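Long-range contacts in haloperoxidase (Corallina officinalis, PDB 1QHB), which catalyses the bromination of organic substrates with hydrogen peroxide and bromide, using a bound vanadate ion: residues E119-E124 and S475-S480; G55-G60 and R404-A409; L61-N66 and V301-D306; N400-L405 and P479-G484; M469-G474 and N546-H551. One frame throughout, in Å; residues are numbered along the deposited sequence.

Interaction 1: residues E119-E124 and S475-S480; sequences EVRGWE and SPFHPS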
# COMPACT_ATOMS: atom_id res chain seq x y z
N GLU A 119 -37.86 31.09 33.60
CA GLU A 119 -37.27 29.77 33.59
C GLU A 119 -35.78 29.98 33.20
O GLU A 119 -35.41 31.13 33.00
CB GLU A 119 -37.95 28.85 32.60
CG GLU A 119 -38.79 27.77 33.28
CD GLU A 119 -37.98 26.81 34.15
OE1 GLU A 119 -36.73 26.86 34.15
OE2 GLU A 119 -38.64 26.01 34.86
N VAL A 120 -35.02 28.90 33.12
CA VAL A 120 -33.62 28.94 32.82
C VAL A 120 -33.32 28.83 31.33
O VAL A 120 -34.16 28.34 30.58
CB VAL A 120 -32.85 27.79 33.51
CG1 VAL A 120 -33.02 27.91 35.01
CG2 VAL A 120 -33.32 26.43 33.02
N ARG A 121 -32.13 29.27 30.92
CA ARG A 121 -31.74 29.10 29.51
C ARG A 121 -30.50 28.21 29.56
O ARG A 121 -29.83 28.24 30.59
CB ARG A 121 -31.51 30.43 28.77
CG ARG A 121 -30.52 31.35 29.44
CD ARG A 121 -30.36 32.67 28.70
NE ARG A 121 -29.92 32.46 27.32
CZ ARG A 121 -29.20 33.28 26.58
NH1 ARG A 121 -28.78 34.45 27.07
NH2 ARG A 121 -28.94 32.86 25.34
N GLY A 122 -30.17 27.44 28.52
CA GLY A 122 -29.02 26.56 28.53
C GLY A 122 -27.85 27.03 27.69
O GLY A 122 -27.93 28.06 27.02
N TRP A 123 -26.72 26.31 27.80
CA TRP A 123 -25.51 26.73 27.06
C TRP A 123 -25.71 26.51 25.57
O TRP A 123 -26.44 25.57 25.30
CB TRP A 123 -24.29 25.99 27.57
CG TRP A 123 -24.05 26.35 29.02
CD1 TRP A 123 -23.44 27.46 29.48
CD2 TRP A 123 -24.42 25.57 30.16
NE1 TRP A 123 -23.39 27.45 30.86
CE2 TRP A 123 -23.98 26.29 31.29
CE3 TRP A 123 -25.04 24.34 30.34
CZ2 TRP A 123 -24.17 25.82 32.59
CZ3 TRP A 123 -25.20 23.88 31.63
CH2 TRP A 123 -24.78 24.62 32.75
N GLU A 124 -25.13 27.37 24.72
CA GLU A 124 -25.39 27.20 23.29
C GLU A 124 -24.27 26.45 22.60
O GLU A 124 -23.16 26.97 22.42
CB GLU A 124 -25.59 28.61 22.66
CG GLU A 124 -26.60 29.43 23.49
CD GLU A 124 -26.76 30.87 23.10
OE1 GLU A 124 -27.32 31.12 21.99
OE2 GLU A 124 -26.35 31.81 23.84
N SER A 475 -24.90 38.98 28.11
CA SER A 475 -24.24 38.23 27.05
C SER A 475 -24.96 36.93 26.76
O SER A 475 -25.68 36.41 27.61
CB SER A 475 -22.83 37.83 27.49
OG SER A 475 -23.01 36.78 28.43
N PRO A 476 -24.70 36.39 25.59
CA PRO A 476 -25.15 35.06 25.20
C PRO A 476 -24.59 34.02 26.18
O PRO A 476 -23.69 34.25 27.01
CB PRO A 476 -24.48 34.83 23.86
CG PRO A 476 -24.24 36.22 23.31
CD PRO A 476 -23.79 36.99 24.56
N PHE A 477 -25.12 32.80 26.08
CA PHE A 477 -24.68 31.74 26.97
C PHE A 477 -23.43 30.99 26.52
O PHE A 477 -23.49 29.79 26.35
CB PHE A 477 -25.84 30.77 27.21
CG PHE A 477 -26.28 30.83 28.66
CD1 PHE A 477 -26.90 31.95 29.18
CD2 PHE A 477 -26.15 29.72 29.47
CE1 PHE A 477 -27.34 31.95 30.48
CE2 PHE A 477 -26.59 29.71 30.77
CZ PHE A 477 -27.17 30.85 31.28
N HIS A 478 -22.33 31.73 26.31
CA HIS A 478 -21.06 31.12 25.93
C HIS A 478 -19.96 32.14 26.26
O HIS A 478 -20.16 33.35 26.30
CB HIS A 478 -21.05 30.60 24.51
CG HIS A 478 -21.55 31.55 23.45
ND1 HIS A 478 -20.77 32.52 22.85
CD2 HIS A 478 -22.82 31.63 22.92
CE1 HIS A 478 -21.55 33.15 21.97
NE2 HIS A 478 -22.78 32.65 22.00
N PRO A 479 -18.78 31.63 26.57
CA PRO A 479 -17.65 32.40 26.98
C PRO A 479 -17.25 33.53 26.05
O PRO A 479 -17.66 33.63 24.88
CB PRO A 479 -16.52 31.36 27.14
CG PRO A 479 -17.29 30.11 27.51
CD PRO A 479 -18.44 30.15 26.51
N SER A 480 -16.46 34.44 26.65
CA SER A 480 -16.10 35.65 25.93
C SER A 480 -15.00 35.59 24.90
O SER A 480 -14.97 36.51 24.06
CB SER A 480 -15.68 36.63 27.06
OG SER A 480 -15.81 37.97 26.58
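Phe477 carries most of this contact. Arg121 lies over one face of its ring, with CG 3.9 Å from the ring centroid in a CH-pi contact. One face of the Arg121 guanidinium lies against Phe477 CD1, the two planes 46° apart. Trp123 meets the same ring obliquely, their planes 52° apart, and its CD1 is 3.5 Å from Phe477 CD2. Its NE1 is bonded to the carbonyl of Lys59. Glu124 grips the backbone: OE2 accepts from Phe477 N at 2.7 Å, nearly along its C-O axis. The same OE2 forms a salt bridge with Arg121 NH2 at 3.2 Å. Cutting Arg121 back to an alanine is likely to uncover one face of the Phe477 ring and leave Glu124 without this salt-bridge partner. The packing is looser at Pro476, which is partly exposed and whose side chain meets only Glu124 OE2 of the other segment, 3.6 Å from CB. The bond from Glu124 N to Phe477 O is weak at 3.3 Å. Residues 123-124 also pair with a strand of a second subunit. Phe477 is the centre of an inverse gamma turn, and the next residue, His478, belongs by similarity to the active site of vanadium haloperoxidases.

Interaction 2: residues G55-G60 and R404-A409; sequences GSFTKG and RLRPEA. With PO4 (phosphate ion), chain G.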
# COMPACT_ATOMS: atom_id res chain seq x y z
N GLY A 55 -12.36 33.97 37.49
CA GLY A 55 -11.92 34.64 36.25
C GLY A 55 -12.41 33.81 35.07
O GLY A 55 -12.00 34.07 33.94
N SER A 56 -13.32 32.87 35.34
CA SER A 56 -13.83 31.98 34.33
C SER A 56 -15.31 32.14 34.01
O SER A 56 -16.10 32.58 34.85
CB SER A 56 -13.67 30.48 34.81
OG SER A 56 -12.27 30.26 35.05
N PHE A 57 -15.69 31.70 32.81
CA PHE A 57 -17.12 31.81 32.47
C PHE A 57 -17.90 30.83 33.32
O PHE A 57 -17.63 29.66 33.20
CB PHE A 57 -17.34 31.41 31.02
CG PHE A 57 -18.75 31.37 30.55
CD1 PHE A 57 -19.44 32.50 30.18
CD2 PHE A 57 -19.39 30.12 30.45
CE1 PHE A 57 -20.75 32.41 29.75
CE2 PHE A 57 -20.68 30.03 29.97
CZ PHE A 57 -21.36 31.17 29.65
N THR A 58 -18.84 31.27 34.14
CA THR A 58 -19.60 30.31 34.92
C THR A 58 -21.08 30.69 34.81
O THR A 58 -21.87 30.24 35.65
CB THR A 58 -19.24 30.29 36.40
OG1 THR A 58 -19.56 31.61 36.90
CG2 THR A 58 -17.76 30.04 36.68
N LYS A 59 -21.45 31.38 33.75
CA LYS A 59 -22.87 31.76 33.64
C LYS A 59 -23.72 30.52 33.54
O LYS A 59 -23.47 29.70 32.66
CB LYS A 59 -23.01 32.66 32.42
CG LYS A 59 -24.35 33.43 32.41
CD LYS A 59 -24.33 34.46 31.32
CE LYS A 59 -25.72 35.12 31.18
NZ LYS A 59 -25.59 36.44 30.51
N GLY A 60 -24.77 30.39 34.41
CA GLY A 60 -25.65 29.22 34.32
C GLY A 60 -25.48 28.32 35.53
O GLY A 60 -26.42 27.67 35.97
N ARG A 404 -13.06 32.37 29.01
CA ARG A 404 -12.96 33.71 29.58
C ARG A 404 -14.32 34.26 30.04
O ARG A 404 -15.35 34.09 29.34
CB ARG A 404 -12.29 34.68 28.64
CG ARG A 404 -12.06 36.07 29.26
CD ARG A 404 -11.53 37.04 28.22
NE ARG A 404 -10.99 38.26 28.86
CZ ARG A 404 -10.45 39.25 28.15
NH1 ARG A 404 -10.33 39.22 26.81
NH2 ARG A 404 -10.00 40.32 28.76
N LEU A 405 -14.31 34.88 31.23
CA LEU A 405 -15.55 35.41 31.76
C LEU A 405 -15.98 36.63 30.91
O LEU A 405 -15.14 37.41 30.45
CB LEU A 405 -15.51 35.80 33.24
CG LEU A 405 -14.92 37.16 33.62
CD1 LEU A 405 -14.94 37.20 35.15
CD2 LEU A 405 -13.50 37.33 33.08
N ARG A 406 -17.28 36.76 30.79
CA ARG A 406 -17.78 37.91 30.01
C ARG A 406 -17.59 39.17 30.84
O ARG A 406 -17.45 39.13 32.06
CB ARG A 406 -19.25 37.67 29.66
CG ARG A 406 -19.47 36.55 28.63
CD ARG A 406 -19.40 37.14 27.21
NE ARG A 406 -19.79 36.10 26.24
CZ ARG A 406 -20.14 36.32 25.00
NH1 ARG A 406 -20.18 37.55 24.49
NH2 ARG A 406 -20.49 35.33 24.21
N PRO A 407 -17.55 40.34 30.20
CA PRO A 407 -17.41 41.64 30.85
C PRO A 407 -18.39 41.90 31.97
O PRO A 407 -18.05 42.47 33.01
CB PRO A 407 -17.61 42.65 29.71
CG PRO A 407 -17.19 41.88 28.49
CD PRO A 407 -17.66 40.46 28.71
N GLU A 408 -19.65 41.45 31.88
CA GLU A 408 -20.59 41.63 32.96
C GLU A 408 -20.15 40.93 34.24
O GLU A 408 -20.32 41.52 35.34
CB GLU A 408 -21.97 41.12 32.56
CG GLU A 408 -22.06 39.59 32.45
CD GLU A 408 -23.19 39.22 31.52
OE1 GLU A 408 -23.38 39.88 30.44
OE2 GLU A 408 -23.88 38.26 31.85
N ALA A 409 -19.52 39.77 34.15
CA ALA A 409 -19.04 39.05 35.35
C ALA A 409 -17.92 39.83 36.00
O ALA A 409 -17.78 39.92 37.22
CB ALA A 409 -18.55 37.68 34.92
P PO4 G . -20.73 36.67 20.48
O1 PO4 G . -21.09 37.24 21.81
O2 PO4 G . -20.37 37.74 19.50
O3 PO4 G . -21.87 35.89 19.98
O4 PO4 G . -19.53 35.79 20.72
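Phe57 and Arg406 bring two flat groups to this contact. One face of the Phe57 ring has the backbone N of Lys59 over its centre. Arg406 CG comes to the edge of that ring, 4.3 Å from Phe57 CD1. The guanidinium of Arg406 has phosphate O1 at its own edge, in its plane. NH1 and NH2 both donate to phosphate O1, at 2.8 and 3.1 Å; NE goes to His478 O, and NH1 also to Val550 O. This is the anion pocket of the vanadium haloperoxidase fold, where a phosphate, probably from the crystallisation liquor, occupies the vanadate site. Lys398, Ser483, Gly484, His485, Arg545 and His551 also bind the phosphate. Arg406 is the N-cap residue of helix 407-422, and its chain bends at chi2 (-88°) on the way to the anion.

The backbones meet in a single beta bridge between Ser56 and Arg404. Leu405 packs beside it, with CB 3.6 Å from Ser56 O and CD2 against the Gly55 carbonyl. Lys59 reaches Glu408. The lysine chain is extended, with CG anti to the backbone N (chi1 -164°), and the two side chains cross at about a right angle. Lys59 NZ also bonds to the carbonyls of Ser475 and Glu473. Glu408 OE2 takes a second bond from Gln302, and OE1 accepts from Ser475 N. A methionine in place of Lys59 would probably leave the Glu408 charge without its ionic partner and the Ser475 and Glu473 carbonyls without this donor. The salt bridge is short: Lys59 NZ lies 2.8 Å from Glu408 OE2, on the syn lone pair of that oxygen.

Interaction 3: residues L61-N66 and V301-D306; sequences LPHDDN and VQDAAD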
# COMPACT_ATOMS: atom_id res chain seq x y z
N LEU A 61 -24.27 28.21 36.06
CA LEU A 61 -23.97 27.47 37.27
C LEU A 61 -24.45 28.32 38.44
O LEU A 61 -24.31 29.52 38.41
CB LEU A 61 -22.48 27.20 37.37
CG LEU A 61 -21.83 26.45 36.20
CD1 LEU A 61 -20.34 26.31 36.45
CD2 LEU A 61 -22.47 25.09 36.01
N PRO A 62 -24.94 27.69 39.52
CA PRO A 62 -25.45 28.37 40.69
C PRO A 62 -24.39 29.22 41.34
O PRO A 62 -23.32 28.69 41.69
CB PRO A 62 -25.87 27.24 41.64
CG PRO A 62 -25.72 25.94 40.93
CD PRO A 62 -25.05 26.20 39.61
N HIS A 63 -24.67 30.49 41.61
CA HIS A 63 -23.71 31.38 42.25
C HIS A 63 -24.16 31.78 43.66
O HIS A 63 -25.33 31.62 44.01
CB HIS A 63 -23.48 32.65 41.44
CG HIS A 63 -22.99 32.41 40.04
ND1 HIS A 63 -23.77 31.99 38.99
CD2 HIS A 63 -21.73 32.51 39.58
CE1 HIS A 63 -22.99 31.89 37.91
NE2 HIS A 63 -21.75 32.19 38.24
N ASP A 64 -23.19 32.27 44.44
CA ASP A 64 -23.48 32.69 45.79
C ASP A 64 -23.83 34.17 45.73
O ASP A 64 -23.82 34.68 44.61
CB ASP A 64 -22.37 32.39 46.79
CG ASP A 64 -21.08 33.10 46.61
OD1 ASP A 64 -21.01 34.04 45.77
OD2 ASP A 64 -20.07 32.76 47.28
N ASP A 65 -24.06 34.84 46.86
CA ASP A 65 -24.41 36.26 46.84
C ASP A 65 -23.30 37.18 46.41
O ASP A 65 -23.52 38.38 46.23
CB ASP A 65 -24.79 36.73 48.26
CG ASP A 65 -26.03 36.03 48.78
OD1 ASP A 65 -26.83 35.54 47.95
OD2 ASP A 65 -26.18 35.99 50.01
N ASN A 66 -22.07 36.69 46.33
CA ASN A 66 -20.97 37.55 45.89
C ASN A 66 -20.68 37.27 44.41
O ASN A 66 -19.72 37.81 43.87
CB ASN A 66 -19.73 37.28 46.71
CG ASN A 66 -19.69 37.79 48.12
OD1 ASN A 66 -19.03 37.15 48.95
ND2 ASN A 66 -20.31 38.92 48.35
N VAL A 301 -29.47 36.66 36.46
CA VAL A 301 -29.01 36.46 35.07
C VAL A 301 -27.77 35.57 35.10
O VAL A 301 -27.74 34.62 34.34
CB VAL A 301 -28.73 37.78 34.36
CG1 VAL A 301 -28.11 37.56 32.98
CG2 VAL A 301 -29.99 38.62 34.21
N GLN A 302 -26.84 35.73 36.03
CA GLN A 302 -25.69 34.83 36.14
C GLN A 302 -26.11 33.41 36.45
O GLN A 302 -25.47 32.46 36.02
CB GLN A 302 -24.66 35.33 37.18
CG GLN A 302 -24.17 36.71 36.81
CD GLN A 302 -23.80 36.91 35.35
OE1 GLN A 302 -22.88 36.26 34.86
NE2 GLN A 302 -24.46 37.82 34.64
N ASP A 303 -27.25 33.26 37.16
CA ASP A 303 -27.82 31.96 37.46
C ASP A 303 -28.81 31.50 36.38
O ASP A 303 -29.66 30.63 36.63
CB ASP A 303 -28.55 32.06 38.81
CG ASP A 303 -27.66 32.07 40.01
OD1 ASP A 303 -26.42 31.86 39.96
OD2 ASP A 303 -28.22 32.33 41.11
N ALA A 304 -28.74 32.05 35.17
CA ALA A 304 -29.54 31.61 34.04
C ALA A 304 -30.98 32.12 33.85
O ALA A 304 -31.70 31.65 32.92
CB ALA A 304 -29.50 30.07 33.96
N ALA A 305 -31.40 33.14 34.60
CA ALA A 305 -32.77 33.63 34.38
C ALA A 305 -32.93 34.07 32.93
O ALA A 305 -32.15 34.87 32.40
CB ALA A 305 -33.09 34.71 35.41
N ASP A 306 -34.00 33.61 32.24
CA ASP A 306 -34.12 33.92 30.84
C ASP A 306 -34.84 35.25 30.64
O ASP A 306 -36.07 35.31 30.54
CB ASP A 306 -34.83 32.80 30.08
CG ASP A 306 -34.65 32.97 28.59
OD1 ASP A 306 -34.09 34.03 28.15
OD2 ASP A 306 -35.00 32.04 27.86
O HOH W 1 -27.63 30.58 42.87
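His63 meets the end of helix 295-302, where the backbone turns away at Asp303. The loop 61-66 is irregular, and the CA atoms come nearest at Pro62 and Asp303, 5.4 Å apart. The helix closes in a Schellman motif. Ala304 has positive phi, and its N bonds back to Val301 O.

One carboxylate oxygen holds His63 twice. Asp303 OD1 accepts from His63 N at 2.8 Å and from His63 ND1, also at 2.8 Å. The ND1 bond runs nearly in the ring plane and meets OD1 almost head-on. The N bond arrives on the syn side, 28° out of the carboxylate plane. Ring and carboxylate are nearly coplanar, 20° apart. The His63 ring has CG beside the backbone N (chi1 -58°), which brings ND1 to the same oxygen as its own amide. Gln302 CB covers one ring face, 4.1 Å from the centroid. A water adds a bridge, donating to His63 O at 2.8 Å and to Asp303 OD2 at 2.6 Å. NE2 of His63 is hydrogen-bonded to Thr58 OG1. The ring is thus held at both nitrogens, which is likely to fix its rotation.

Asp303 OD2 also forms a salt bridge with Arg109, which in turn bonds His63 O. Gln302 sends NE2 to Glu408, on helix 407-422. Leu61 and Pro62 pack on helix 72-84, so the contact joins the C-terminal end of helix 295-302 to the loop leading into helix 72-84.

Interaction 4: residues N400-L405 and P479-G484; sequences NIHRRL and PSYGSG. With PO4 (phosphate ion), chain G.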
# COMPACT_ATOMS: atom_id res chain seq x y z
N ASN A 400 -13.43 25.05 24.87
CA ASN A 400 -12.49 23.99 25.16
C ASN A 400 -11.18 24.53 25.67
O ASN A 400 -10.57 23.78 26.43
CB ASN A 400 -12.25 23.13 23.91
CG ASN A 400 -13.53 22.47 23.43
OD1 ASN A 400 -14.29 23.05 22.64
ND2 ASN A 400 -13.78 21.23 23.88
N ILE A 401 -10.78 25.75 25.27
CA ILE A 401 -9.54 26.27 25.74
C ILE A 401 -9.62 27.37 26.79
O ILE A 401 -9.20 27.14 27.92
CB ILE A 401 -8.72 26.84 24.54
CG1 ILE A 401 -8.55 25.79 23.44
CG2 ILE A 401 -7.36 27.39 24.97
CD1 ILE A 401 -7.78 24.55 23.86
N HIS A 402 -10.03 28.61 26.48
CA HIS A 402 -9.91 29.70 27.42
C HIS A 402 -11.04 29.92 28.40
O HIS A 402 -10.70 30.41 29.46
CB HIS A 402 -9.74 31.03 26.66
CG HIS A 402 -8.71 30.93 25.57
ND1 HIS A 402 -7.39 31.15 25.87
CD2 HIS A 402 -8.78 30.63 24.24
CE1 HIS A 402 -6.66 30.99 24.77
NE2 HIS A 402 -7.48 30.69 23.78
N ARG A 403 -12.30 29.68 28.09
CA ARG A 403 -13.39 29.92 29.00
C ARG A 403 -13.25 31.27 29.73
O ARG A 403 -13.42 31.29 30.94
CB ARG A 403 -13.50 28.74 30.00
CG ARG A 403 -14.06 27.47 29.29
CD ARG A 403 -13.99 26.26 30.18
NE ARG A 403 -12.65 25.82 30.67
CZ ARG A 403 -11.91 24.89 30.09
NH1 ARG A 403 -12.27 24.28 28.97
NH2 ARG A 403 -10.75 24.46 30.59
N ARG A 404 -13.06 32.37 29.01
CA ARG A 404 -12.96 33.71 29.58
C ARG A 404 -14.32 34.26 30.04
O ARG A 404 -15.35 34.09 29.34
CB ARG A 404 -12.29 34.68 28.64
CG ARG A 404 -12.06 36.07 29.26
CD ARG A 404 -11.53 37.04 28.22
NE ARG A 404 -10.99 38.26 28.86
CZ ARG A 404 -10.45 39.25 28.15
NH1 ARG A 404 -10.33 39.22 26.81
NH2 ARG A 404 -10.00 40.32 28.76
N LEU A 405 -14.31 34.88 31.23
CA LEU A 405 -15.55 35.41 31.76
C LEU A 405 -15.98 36.63 30.91
O LEU A 405 -15.14 37.41 30.45
CB LEU A 405 -15.51 35.80 33.24
CG LEU A 405 -14.92 37.16 33.62
CD1 LEU A 405 -14.94 37.20 35.15
CD2 LEU A 405 -13.50 37.33 33.08
N PRO A 479 -18.78 31.63 26.57
CA PRO A 479 -17.65 32.40 26.98
C PRO A 479 -17.25 33.53 26.05
O PRO A 479 -17.66 33.63 24.88
CB PRO A 479 -16.52 31.36 27.14
CG PRO A 479 -17.29 30.11 27.51
CD PRO A 479 -18.44 30.15 26.51
N SER A 480 -16.46 34.44 26.65
CA SER A 480 -16.10 35.65 25.93
C SER A 480 -15.00 35.59 24.90
O SER A 480 -14.97 36.51 24.06
CB SER A 480 -15.68 36.63 27.06
OG SER A 480 -15.81 37.97 26.58
N TYR A 481 -14.07 34.62 24.93
CA TYR A 481 -12.93 34.73 24.01
C TYR A 481 -12.73 33.49 23.16
O TYR A 481 -12.46 32.45 23.73
CB TYR A 481 -11.74 34.92 24.96
CG TYR A 481 -10.39 35.13 24.33
CD1 TYR A 481 -10.03 36.40 23.92
CD2 TYR A 481 -9.47 34.09 24.18
CE1 TYR A 481 -8.81 36.64 23.36
CE2 TYR A 481 -8.23 34.31 23.58
CZ TYR A 481 -7.92 35.58 23.19
OH TYR A 481 -6.72 35.87 22.61
N GLY A 482 -12.89 33.57 21.86
CA GLY A 482 -13.18 34.76 21.14
C GLY A 482 -14.65 35.03 20.90
O GLY A 482 -15.49 34.63 21.70
N SER A 483 -14.97 35.69 19.79
CA SER A 483 -16.34 36.15 19.55
C SER A 483 -16.89 35.58 18.28
O SER A 483 -16.22 35.60 17.23
CB SER A 483 -16.26 37.72 19.48
OG SER A 483 -17.41 38.27 18.80
N GLY A 484 -18.16 35.16 18.28
CA GLY A 484 -18.81 34.65 17.09
C GLY A 484 -18.98 35.74 16.07
O GLY A 484 -18.74 35.54 14.87
P PO4 G . -20.73 36.67 20.48
O1 PO4 G . -21.09 37.24 21.81
O2 PO4 G . -20.37 37.74 19.50
O3 PO4 G . -21.87 35.89 19.98
O4 PO4 G . -19.53 35.79 20.72
O HOH W 2 -13.27 31.96 26.09
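Tyr481 lies between His402 and Arg404. Its CB rests on the aliphatic part of Arg404, 3.7 Å from Arg404 CB and 3.9 Å from its CD. CG is anti to the backbone N (chi1 -177°), which sends the ring out between the two neighbours. On one side of the ring CD1 comes to the edge of the Arg404 guanidinium, 4.0 Å from NH1. On the other, CD2 stands over the His402 ring, 3.5 Å from its CG. CE2 continues along the same imidazole toward NE2. The ring pair is T-shaped: the edge of Tyr481 points at the face of His402, with planes 87° apart. Ile401 CG2 covers the opposite imidazole face. At the tip, Tyr481 OH bonds to the carbonyl of Pro145.

The backbones are joined where helix 376-402 has ended. Ser480 N donates to Arg404 O at 2.9 Å, almost straight at 175°. A water also links the two backbones, accepting from Arg404 N and donating to Tyr481 O. Pro479 CB packs against Arg404 O and Arg403 CA. A cis peptide bond precedes Gly482. Just beyond, Ser483 caps helix 484-499, and Gly484 N donates to phosphate O4 at 2.9 Å in the vanadate site.

The polar ends have partners elsewhere in the chain: Arg404 in Asp555, Ser554 and Glu158, and Ser480 in Asp555. The chemistry across the contact is thus mostly ring and aliphatic packing around one strong backbone bond, and this is consistent with a fixed course for the loop that carries Ser483 and Gly484 to the anion.

Interaction 5: residues M469-G474 and N546-H551; sequences MAFAEG and NMAGVH. With PO4 (phosphate ion), chain G.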
# COMPACT_ATOMS: atom_id res chain seq x y z
N MET A 469 -25.75 46.88 31.05
CA MET A 469 -25.84 46.12 29.82
C MET A 469 -26.80 46.75 28.84
O MET A 469 -27.82 47.27 29.23
CB MET A 469 -26.24 44.66 30.12
CG MET A 469 -25.27 43.99 31.10
SD MET A 469 -23.58 43.97 30.42
CE MET A 469 -23.91 42.70 29.32
N ALA A 470 -26.57 46.68 27.52
CA ALA A 470 -27.57 47.19 26.59
C ALA A 470 -28.68 46.16 26.40
O ALA A 470 -29.77 46.52 25.92
CB ALA A 470 -27.05 47.57 25.23
N PHE A 471 -28.43 44.91 26.77
CA PHE A 471 -29.36 43.81 26.52
C PHE A 471 -29.88 43.29 27.84
O PHE A 471 -29.13 43.13 28.78
CB PHE A 471 -28.67 42.70 25.75
CG PHE A 471 -27.93 42.99 24.48
CD1 PHE A 471 -28.24 44.05 23.65
CD2 PHE A 471 -26.89 42.14 24.09
CE1 PHE A 471 -27.57 44.26 22.46
CE2 PHE A 471 -26.20 42.34 22.89
CZ PHE A 471 -26.54 43.41 22.08
N ALA A 472 -31.17 42.94 27.90
CA ALA A 472 -31.76 42.52 29.17
C ALA A 472 -31.14 41.25 29.70
O ALA A 472 -31.06 41.08 30.93
CB ALA A 472 -33.26 42.32 29.01
N GLU A 473 -30.81 40.31 28.81
CA GLU A 473 -30.20 39.06 29.24
C GLU A 473 -28.69 39.17 29.37
O GLU A 473 -28.05 38.18 29.74
CB GLU A 473 -30.48 37.93 28.20
CG GLU A 473 -29.73 38.03 26.89
CD GLU A 473 -30.33 39.00 25.87
OE1 GLU A 473 -31.20 39.85 26.20
OE2 GLU A 473 -29.93 38.94 24.68
N GLY A 474 -28.09 40.33 29.05
CA GLY A 474 -26.62 40.41 29.05
C GLY A 474 -26.06 39.59 27.87
O GLY A 474 -26.58 39.51 26.75
N ASN A 546 -19.01 45.13 22.05
CA ASN A 546 -18.35 45.79 23.15
C ASN A 546 -19.22 46.92 23.67
O ASN A 546 -19.46 46.98 24.88
CB ASN A 546 -17.01 46.38 22.67
CG ASN A 546 -15.97 45.34 22.32
OD1 ASN A 546 -16.28 44.18 22.20
ND2 ASN A 546 -14.70 45.72 22.13
N MET A 547 -19.83 47.67 22.75
CA MET A 547 -20.74 48.77 23.12
C MET A 547 -21.98 48.26 23.82
O MET A 547 -22.60 48.93 24.64
CB MET A 547 -21.10 49.50 21.82
CG MET A 547 -19.93 50.38 21.32
SD MET A 547 -20.35 51.04 19.70
CE MET A 547 -18.99 52.23 19.57
N ALA A 548 -22.36 46.99 23.53
CA ALA A 548 -23.50 46.38 24.21
C ALA A 548 -23.03 45.86 25.56
O ALA A 548 -23.87 45.61 26.39
CB ALA A 548 -24.15 45.26 23.42
N GLY A 549 -21.71 45.77 25.75
CA GLY A 549 -21.19 45.32 27.08
C GLY A 549 -20.84 43.84 27.10
O GLY A 549 -20.58 43.30 28.18
N VAL A 550 -20.84 43.15 25.95
CA VAL A 550 -20.68 41.71 25.95
C VAL A 550 -19.35 41.17 25.50
O VAL A 550 -19.17 39.92 25.49
CB VAL A 550 -21.83 40.98 25.18
CG1 VAL A 550 -23.17 41.40 25.78
CG2 VAL A 550 -21.80 41.30 23.69
N HIS A 551 -18.39 42.01 25.15
CA HIS A 551 -17.06 41.58 24.78
C HIS A 551 -16.03 42.64 25.20
O HIS A 551 -16.38 43.82 25.34
CB HIS A 551 -16.92 41.43 23.24
CG HIS A 551 -17.31 40.02 22.86
ND1 HIS A 551 -16.67 38.92 23.36
CD2 HIS A 551 -18.34 39.56 22.13
CE1 HIS A 551 -17.26 37.84 22.88
NE2 HIS A 551 -18.29 38.19 22.15
P PO4 G . -20.73 36.67 20.48
O1 PO4 G . -21.09 37.24 21.81
O2 PO4 G . -20.37 37.74 19.50
O3 PO4 G . -21.87 35.89 19.98
O4 PO4 G . -19.53 35.79 20.72
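Ala548, at the end of helix 530-548, makes the main apolar contact with Phe471. The methyl of Ala548 sits over one face of the Phe471 ring, 3.7 Å from the centroid and 27° off the ring normal. Its nearest ring atom is CZ. The same residue uses its carbonyl: Ala470 N donates to Ala548 O at 3.1 Å, almost straight (175°). Ala470 CB packs against Ala548 CB as well. Next comes Gly549, with positive phi (98°), where a Schellman motif ends the helix and Gly549 N bonds back to Asn546 O. Gly549 has no side chain, and Met469 SD passes close by its backbone. Met469 bends at chi2 and chi3, which carries CE to 3.6 Å from Gly549 O. Val550 CG1 follows, 3.8 Å from Met469 CE and close to the carbonyl carbon of Gly474, where the type I turn 471-474 ends. Val550 O accepts from Arg406. Last, His551 turns into the vanadate site: NE2 donates to phosphate O4 at 3.1 Å and weakly to phosphate O1. Its ND1 bonds to Asp555 on helix 553-574.

How the interactions relate
All five contacts are buried, at different depths. The centres of interactions 4 and 5 lie about 12 Å from the centre of the chain, and that of interaction 3 about 24 Å. Interactions 2, 4 and 5 bring different residues to one phosphate, and interaction 1 adds His478 beside it. Interactions 1 and 4 share Pro479 and Ser480; interactions 2 and 4 share Arg404 and Leu405. Interaction 3 rests on a carboxylate and a water, interaction 2 on a salt bridge, and interactions 4 and 5 on rings and aliphatic groups with one backbone bond each. Interaction 1 mixes aromatic packing with charge. Interactions 1 and 4 border other subunits; 2 and 5 touch none.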